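F5/8 type C domain protein (Bacteroides ovatus, PDB 4ZRX) is a putative alpha-L-fucosidase, probably hydrolysing alpha-L-fucosyl linkages with a TIM-barrel catalytic domain that carries a C-terminal F5/8 type C domain. Local coordinates at residues Leu48-Asn53 with Glu78-Thr83; Ser290-Trp295 with Ala299-Lys304; Ile342-Glu347 with Gln464-Lys469. All blocks are in the same frame, centred on the assembly; numbering follows the deposited sequence. Where two conformers were deposited one is given.

Interaction 1 of 3, residues Leu48-Asn53 with Glu78-Thr83. With EDO (1,2-ethanediol), chain D.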
# COMPACT_ATOMS: atom_id res chain seq x y z
N LEU A 48 -6.22 10.59 5.22
CA LEU A 48 -7.45 10.63 5.93
C LEU A 48 -8.62 10.84 4.97
O LEU A 48 -8.94 11.98 4.57
CB LEU A 48 -7.41 11.76 6.96
CG LEU A 48 -6.34 11.68 8.04
CD1 LEU A 48 -6.14 13.04 8.73
CD2 LEU A 48 -6.72 10.61 9.07
N HIS A 49 -9.25 9.76 4.55
CA HIS A 49 -10.50 9.85 3.81
C HIS A 49 -11.63 10.01 4.80
O HIS A 49 -11.93 9.12 5.60
CB HIS A 49 -10.72 8.64 2.93
CG HIS A 49 -9.94 8.63 1.68
ND1 HIS A 49 -8.57 8.47 1.65
CD2 HIS A 49 -10.33 8.70 0.40
CE1 HIS A 49 -8.16 8.49 0.40
NE2 HIS A 49 -9.22 8.60 -0.38
N PHE A 50 -12.28 11.18 4.72
CA PHE A 50 -13.33 11.59 5.61
C PHE A 50 -14.21 12.57 4.86
O PHE A 50 -13.76 13.42 4.10
CB PHE A 50 -12.74 12.24 6.85
CG PHE A 50 -13.76 12.55 7.90
CD1 PHE A 50 -14.47 11.52 8.52
CD2 PHE A 50 -13.97 13.85 8.29
CE1 PHE A 50 -15.39 11.81 9.52
CE2 PHE A 50 -14.93 14.14 9.25
CZ PHE A 50 -15.62 13.13 9.89
N GLY A 51 -15.52 12.41 4.98
CA GLY A 51 -16.47 13.30 4.32
C GLY A 51 -17.88 12.80 4.41
O GLY A 51 -18.24 12.02 5.31
N ILE A 52 -18.70 13.26 3.46
CA ILE A 52 -20.08 12.81 3.47
C ILE A 52 -20.17 11.29 3.19
O ILE A 52 -21.06 10.63 3.72
CB ILE A 52 -20.88 13.67 2.50
CG1 ILE A 52 -22.38 13.62 2.85
CG2 ILE A 52 -20.56 13.29 1.10
CD1 ILE A 52 -23.02 14.95 2.76
N ASN A 53 -19.21 10.73 2.46
CA ASN A 53 -19.21 9.29 2.18
C ASN A 53 -19.10 8.47 3.45
O ASN A 53 -19.58 7.32 3.52
CB ASN A 53 -18.06 8.89 1.28
CG ASN A 53 -18.18 9.37 -0.12
OD1 ASN A 53 -19.14 10.00 -0.54
ND2 ASN A 53 -17.16 9.06 -0.88
N GLU A 78 -7.50 16.17 17.14
CA GLU A 78 -6.33 15.92 18.01
C GLU A 78 -6.12 14.41 18.20
O GLU A 78 -5.00 13.95 18.24
CB GLU A 78 -6.36 16.59 19.39
CG GLU A 78 -6.41 18.09 19.37
CD GLU A 78 -6.17 18.73 20.78
OE1 GLU A 78 -5.83 17.99 21.71
OE2 GLU A 78 -6.30 19.95 20.91
N GLN A 79 -7.22 13.66 18.31
CA GLN A 79 -7.14 12.21 18.45
C GLN A 79 -6.55 11.59 17.20
O GLN A 79 -5.70 10.70 17.26
CB GLN A 79 -8.49 11.62 18.79
CG GLN A 79 -8.49 10.12 19.03
CD GLN A 79 -9.05 9.25 17.88
OE1 GLN A 79 -9.22 9.67 16.73
NE2 GLN A 79 -9.36 8.01 18.23
N TRP A 80 -6.95 12.11 16.04
CA TRP A 80 -6.36 11.66 14.80
C TRP A 80 -4.83 11.90 14.78
O TRP A 80 -4.05 11.01 14.48
CB TRP A 80 -6.95 12.33 13.55
CG TRP A 80 -8.42 12.38 13.41
CD1 TRP A 80 -9.34 11.76 14.17
CD2 TRP A 80 -9.13 13.12 12.43
NE1 TRP A 80 -10.61 12.06 13.71
CE2 TRP A 80 -10.49 12.92 12.67
CE3 TRP A 80 -8.75 13.94 11.36
CZ2 TRP A 80 -11.48 13.52 11.90
CZ3 TRP A 80 -9.75 14.53 10.62
CH2 TRP A 80 -11.10 14.31 10.89
N VAL A 81 -4.43 13.15 15.00
CA VAL A 81 -3.05 13.52 14.81
C VAL A 81 -2.18 12.92 15.89
O VAL A 81 -1.06 12.47 15.60
CB VAL A 81 -2.86 15.03 14.69
CG1 VAL A 81 -1.41 15.36 14.57
CG2 VAL A 81 -3.62 15.60 13.49
N ARG A 82 -2.66 12.86 17.12
CA ARG A 82 -1.87 12.25 18.20
C ARG A 82 -1.59 10.76 17.85
O ARG A 82 -0.47 10.25 17.97
CB ARG A 82 -2.58 12.33 19.54
CG ARG A 82 -1.80 11.71 20.73
CD ARG A 82 -2.55 11.82 22.09
NE ARG A 82 -3.87 11.19 22.08
CZ ARG A 82 -5.05 11.83 22.00
NH1 ARG A 82 -5.16 13.15 21.87
NH2 ARG A 82 -6.16 11.10 22.00
N THR A 83 -2.65 10.07 17.43
CA THR A 83 -2.56 8.67 17.06
C THR A 83 -1.51 8.50 15.94
O THR A 83 -0.62 7.64 16.04
CB THR A 83 -3.88 8.18 16.58
OG1 THR A 83 -4.81 8.19 17.68
CG2 THR A 83 -3.80 6.75 16.04
C1 EDO D . -8.14 8.47 -3.50
O1 EDO D . -9.51 8.41 -3.10
C2 EDO D . -7.65 7.05 -3.71
O2 EDO D . -8.52 6.39 -4.63
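L48 and W80 face each other with their CA atoms 9.0 Å apart, where the end of strand 44-48 runs into a loop beside helix 77-86. This helix belongs to the beta-alpha-beta crossover that joins the parallel, neighbouring strands 44-48 and 91-97 of the TIM barrel, so the contact packs the barrel wall against the outer helical layer. The indole of W80 does the work on the helix side. Its CG stands beside the backbone N and anti to the carbonyl carbon (chi1 -49°), which sends the benzo end off the helix toward the strand. The nearest contacts come from two atoms of that six-membered ring: CE3 lies 3.8 Å from L48 CD1, and CH2, two positions further round the rim, lies 3.9 Å from F50 CD2. The meeting with F50 is a T-shaped (edge-to-face) pair, W80 offering its edge to the phenyl face, over which CZ2 stands, with the planes at 68° and the ring centroids of F50 and W80 5.4 Å apart. All three side chains are buried, and their contact with one another is purely apolar. The one polar atom of the indole, NE1, bonds to the backbone O of G335 from the pyrrole side, which helps set the rotation of the ring. On the strand side, T95 OG1 of strand 91-97 is hydrogen-bonded to the carbonyls of both L48 and F50, which must share its one proton. Between these two residues H49 turns its side chain to the other side of the chain, where it stacks on W295. One imidazole nitrogen, ND1, is bonded to N328 OD1; the other, NE2, meets O1 of a bound 1,2-ethanediol at the ring edge, 2.7 Å away and nearly straight at 167°.

Interaction 2 of 3, residues Ser290-Trp295 with Ala299-Lys304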
# COMPACT_ATOMS: atom_id res chain seq x y z
N SER A 290 -5.03 1.62 1.56
CA SER A 290 -5.80 1.76 2.79
C SER A 290 -5.53 0.67 3.82
O SER A 290 -5.19 -0.44 3.48
CB SER A 290 -7.30 1.82 2.44
OG SER A 290 -8.11 2.04 3.58
N ILE A 291 -5.63 1.03 5.07
CA ILE A 291 -5.60 0.06 6.19
C ILE A 291 -6.77 -0.90 6.20
O ILE A 291 -6.70 -1.97 6.88
CB ILE A 291 -5.40 0.75 7.55
CG1 ILE A 291 -4.66 -0.18 8.49
CG2 ILE A 291 -6.74 1.27 8.10
CD1 ILE A 291 -4.34 0.46 9.89
N ARG A 292 -7.83 -0.52 5.48
CA ARG A 292 -9.05 -1.32 5.35
C ARG A 292 -9.28 -1.64 3.89
O ARG A 292 -8.59 -1.10 3.03
CB ARG A 292 -10.25 -0.52 5.89
CG ARG A 292 -10.28 -0.40 7.41
CD ARG A 292 -10.84 0.92 7.94
NE ARG A 292 -11.09 0.79 9.37
CZ ARG A 292 -12.21 0.32 9.91
NH1 ARG A 292 -13.31 0.04 9.20
NH2 ARG A 292 -12.26 0.22 11.22
N PRO A 293 -10.29 -2.45 3.57
CA PRO A 293 -10.52 -2.70 2.13
C PRO A 293 -10.94 -1.44 1.35
O PRO A 293 -10.45 -1.22 0.25
CB PRO A 293 -11.64 -3.73 2.14
CG PRO A 293 -11.41 -4.48 3.38
CD PRO A 293 -10.99 -3.44 4.40
N GLY A 294 -11.80 -0.63 1.95
CA GLY A 294 -12.23 0.63 1.36
C GLY A 294 -11.40 1.82 1.90
O GLY A 294 -10.66 1.67 2.86
N TRP A 295 -11.47 2.94 1.21
CA TRP A 295 -10.87 4.18 1.64
C TRP A 295 -11.63 4.88 2.71
O TRP A 295 -11.05 5.49 3.61
CB TRP A 295 -10.65 5.11 0.43
CG TRP A 295 -9.75 4.54 -0.64
CD1 TRP A 295 -10.13 3.97 -1.83
CD2 TRP A 295 -8.34 4.53 -0.60
NE1 TRP A 295 -9.00 3.58 -2.53
CE2 TRP A 295 -7.89 3.91 -1.78
CE3 TRP A 295 -7.41 5.02 0.29
CZ2 TRP A 295 -6.51 3.78 -2.09
CZ3 TRP A 295 -6.07 4.84 0.02
CH2 TRP A 295 -5.63 4.25 -1.17
N ALA A 299 -18.26 0.47 8.99
CA ALA A 299 -18.30 -0.41 10.19
C ALA A 299 -18.19 -1.90 9.85
O ALA A 299 -17.65 -2.68 10.64
CB ALA A 299 -19.52 -0.09 11.06
N GLU A 300 -18.69 -2.26 8.66
CA GLU A 300 -18.62 -3.60 8.11
C GLU A 300 -17.19 -4.11 7.93
O GLU A 300 -16.94 -5.32 7.80
CB GLU A 300 -19.32 -3.64 6.75
CG GLU A 300 -20.79 -3.28 6.76
CD GLU A 300 -21.15 -1.80 6.74
OE1 GLU A 300 -20.30 -0.91 6.76
OE2 GLU A 300 -22.35 -1.46 6.77
N GLU A 301 -16.24 -3.14 7.88
CA GLU A 301 -14.83 -3.46 7.74
C GLU A 301 -14.02 -3.35 9.04
O GLU A 301 -12.80 -3.47 9.01
CB GLU A 301 -14.24 -2.54 6.63
CG GLU A 301 -14.80 -2.84 5.27
CD GLU A 301 -14.32 -1.95 4.13
OE1 GLU A 301 -13.44 -1.04 4.33
OE2 GLU A 301 -14.90 -2.19 2.99
N ASP A 302 -14.66 -3.17 10.17
CA ASP A 302 -13.94 -3.11 11.45
C ASP A 302 -13.11 -4.40 11.73
O ASP A 302 -12.04 -4.32 12.34
CB ASP A 302 -14.89 -2.88 12.61
CG ASP A 302 -15.50 -1.52 12.66
OD1 ASP A 302 -14.95 -0.59 12.03
OD2 ASP A 302 -16.51 -1.35 13.40
N GLY A 303 -13.61 -5.55 11.28
CA GLY A 303 -12.90 -6.82 11.43
C GLY A 303 -12.01 -7.14 10.25
O GLY A 303 -11.49 -8.23 10.14
N LYS A 304 -11.78 -6.17 9.35
CA LYS A 304 -11.01 -6.38 8.15
C LYS A 304 -9.85 -5.39 8.03
O LYS A 304 -9.34 -5.16 6.94
CB LYS A 304 -11.90 -6.29 6.93
CG LYS A 304 -13.02 -7.31 6.99
CD LYS A 304 -13.89 -7.22 5.79
CE LYS A 304 -15.05 -8.24 5.94
NZ LYS A 304 -15.37 -8.66 4.57
O HOH W 1 -13.59 1.01 6.14
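R292 lays one face of its guanidinium over the backbone carbonyl of E301, NH1 standing 3.5 Å from E301 C. At the edge of the same group, near its plane, sits D302 OD1. This single oxygen takes both terminal nitrogens: NH2 of R292 reaches it at 2.9 Å with an angle of 162°, coming from the anti side, while the bond from NH1 to OD1 is weak. The two flat groups stand almost perpendicular, at 85°, so this is a one-oxygen salt bridge and not a side-on pairing of two oxygens. R292 NH2 has a second acidic partner in D341 at the start of helix 339-356.

Both segments belong to the loop that links strand 279-290 of the TIM barrel to helix 308-316, and the contact folds this loop back on itself. E301 approaches P293 from the opposite direction, its chain extended beyond CG (chi2 178°), and runs against the proline ring, whose CD is 3.4 Å from E301 OE1. That oxygen accepts the backbone N-H of G294 at 2.9 Å, on the syn side but well tilted from the carboxylate plane, and also a hydrogen from a water, 2.7 Å from OE1, which in turn accepts from R292 NH1. P293 is flanked further by K304, with 3.9 Å between P293 CD and K304 CB. Behind this, S290 OG accepts from the backbone N of R292, forming an ST turn, and donates to G294 O at 2.7 Å.

Acid and base are thus joined both directly and through water: R292 pairs directly with D302 and D341 and reaches the carboxylate of E301 through the water, an environment that would probably favour the charged forms of R292, D302 and D341.

Interaction 3 of 3, residues Ile342-Glu347 with Gln464-Lys469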
# COMPACT_ATOMS: atom_id res chain seq x y z
N ILE A 342 -6.42 1.94 15.66
CA ILE A 342 -5.45 2.42 16.63
C ILE A 342 -4.54 1.29 17.10
O ILE A 342 -3.31 1.42 17.09
CB ILE A 342 -6.12 3.09 17.83
CG1 ILE A 342 -6.81 4.41 17.43
CG2 ILE A 342 -5.09 3.33 18.93
CD1 ILE A 342 -7.76 4.95 18.46
N LYS A 343 -5.14 0.18 17.47
CA LYS A 343 -4.37 -0.92 18.00
C LYS A 343 -3.41 -1.45 16.93
O LYS A 343 -2.26 -1.75 17.23
CB LYS A 343 -5.29 -2.04 18.46
CG LYS A 343 -4.60 -3.14 19.23
CD LYS A 343 -5.60 -4.13 19.73
CE LYS A 343 -4.89 -5.26 20.43
NZ LYS A 343 -5.83 -6.02 21.24
N ARG A 344 -3.90 -1.59 15.71
CA ARG A 344 -3.08 -2.10 14.63
C ARG A 344 -1.93 -1.12 14.23
O ARG A 344 -0.80 -1.56 13.95
CB ARG A 344 -3.94 -2.48 13.43
CG ARG A 344 -3.16 -3.04 12.28
CD ARG A 344 -2.36 -4.33 12.57
NE ARG A 344 -3.02 -5.20 13.53
CZ ARG A 344 -4.12 -5.91 13.28
NH1 ARG A 344 -4.74 -5.87 12.10
NH2 ARG A 344 -4.62 -6.66 14.28
N LEU A 345 -2.20 0.17 14.28
CA LEU A 345 -1.17 1.17 14.03
C LEU A 345 -0.08 1.14 15.07
O LEU A 345 1.09 1.28 14.74
CB LEU A 345 -1.76 2.57 13.94
CG LEU A 345 -2.57 2.86 12.67
CD1 LEU A 345 -3.22 4.21 12.77
CD2 LEU A 345 -1.68 2.78 11.42
N LYS A 346 -0.47 0.94 16.34
CA LYS A 346 0.49 0.80 17.43
C LYS A 346 1.35 -0.45 17.23
O LYS A 346 2.57 -0.41 17.40
CB LYS A 346 -0.21 0.70 18.78
CG LYS A 346 -0.84 2.03 19.15
CD LYS A 346 -1.52 2.02 20.53
CE LYS A 346 -2.08 3.38 20.85
NZ LYS A 346 -3.07 3.25 21.94
N GLU A 347 0.71 -1.55 16.90
CA GLU A 347 1.43 -2.80 16.59
C GLU A 347 2.44 -2.62 15.46
O GLU A 347 3.54 -3.15 15.52
CB GLU A 347 0.49 -3.92 16.25
CG GLU A 347 -0.30 -4.42 17.48
CD GLU A 347 -1.46 -5.35 17.10
OE1 GLU A 347 -1.64 -5.68 15.88
OE2 GLU A 347 -2.17 -5.80 18.05
N GLN A 464 3.87 -13.97 11.45
CA GLN A 464 2.91 -14.96 10.97
C GLN A 464 1.69 -14.26 10.39
O GLN A 464 1.23 -13.25 10.96
CB GLN A 464 2.38 -15.81 12.14
CG GLN A 464 3.41 -16.36 13.09
CD GLN A 464 4.50 -17.10 12.35
OE1 GLN A 464 4.22 -17.75 11.33
NE2 GLN A 464 5.74 -16.99 12.82
N GLU A 465 1.13 -14.82 9.33
CA GLU A 465 -0.15 -14.35 8.82
C GLU A 465 -1.26 -14.54 9.84
O GLU A 465 -1.16 -15.37 10.76
CB GLU A 465 -0.55 -15.04 7.51
CG GLU A 465 -1.56 -14.23 6.66
CD GLU A 465 -1.25 -12.71 6.61
OE1 GLU A 465 -0.48 -12.26 5.73
OE2 GLU A 465 -1.81 -11.96 7.45
N GLU A 466 -2.30 -13.74 9.70
CA GLU A 466 -3.45 -13.84 10.58
C GLU A 466 -4.24 -15.08 10.19
O GLU A 466 -4.27 -15.40 9.01
CB GLU A 466 -4.32 -12.60 10.40
CG GLU A 466 -4.50 -11.90 11.71
CD GLU A 466 -5.16 -10.58 11.54
OE1 GLU A 466 -5.96 -10.43 10.58
OE2 GLU A 466 -4.83 -9.70 12.36
N THR A 467 -4.82 -15.76 11.18
CA THR A 467 -5.77 -16.85 10.93
C THR A 467 -7.04 -16.31 10.26
O THR A 467 -7.67 -15.39 10.78
CB THR A 467 -6.22 -17.55 12.27
OG1 THR A 467 -5.11 -17.65 13.18
CG2 THR A 467 -6.76 -18.91 12.00
N THR A 468 -7.42 -16.88 9.12
CA THR A 468 -8.71 -16.54 8.50
C THR A 468 -9.87 -16.89 9.46
O THR A 468 -9.88 -17.98 10.01
CB THR A 468 -8.91 -17.33 7.18
OG1 THR A 468 -7.78 -17.11 6.34
CG2 THR A 468 -10.18 -16.90 6.45
N LYS A 469 -10.79 -15.94 9.67
CA LYS A 469 -11.94 -16.16 10.53
C LYS A 469 -13.03 -16.84 9.68
O LYS A 469 -13.37 -16.35 8.62
CB LYS A 469 -12.44 -14.83 11.12
CG LYS A 469 -11.38 -14.02 11.88
CD LYS A 469 -11.84 -12.58 12.05
CE LYS A 469 -10.86 -11.75 12.86
NZ LYS A 469 -11.29 -10.31 12.83
O HOH W 2 -6.82 -7.77 11.72
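On the way to E466, the residue that meets R344, the chain first passes E465. In the conformer described, its OE2 accepts the backbone N-H of E466 at 2.9 Å and is also bonded to S307 OG, so the acid ties back to the extended backbone at E466. E466 then extends toward helix 339-356; it and R344 approach from opposite directions, with the carboxylate and guanidinium planes 68° apart. Its OE2 lies 3.6 Å from R344 NH2, well out of the guanidinium plane, a long salt bridge in which charge alone attracts. A water bridges the pair more closely, donating to E466 OE2 and accepting from R344 NH1, at 2.8 Å from each. Here the loop between strands 450-458 and 481-485, in the F5/8 type C region, touches a helix of the catalytic TIM barrel, burying little surface. R344, bent at chi2 (60°) and chi3, is held in place by its own domain: NE donates to E347 OE1 one helical turn on, at 2.8 Å and 166°, nearly in the guanidinium plane, while NH1 also donates to K306 O. Further along, K469 NZ, in one of its two modelled conformers, makes a weak hydrogen bond to G303 O.

In the fold
The three contacts form a chain from the presumed catalytic pocket to the domain border. Interactions 1 and 2, their centres about 14 Å apart, meet where H49 CB lies 3.2 Å from W295 O. Here the 1,2-ethanediol, held also by H98 and E230, probably marks the sugar-binding pocket, and W295 NE1 binds E230 as well. Interaction 2 sits about 13 Å, centre to centre, from interaction 3, joined by I291 CD1 and L345 CD2 at 3.8 Å. Helix 339-356 is common ground: besides L345 it carries I342, whose CD1 touches Q79 NE2 of interaction 1 at 3.5 Å, although interactions 1 and 3 are centred about 21 Å apart.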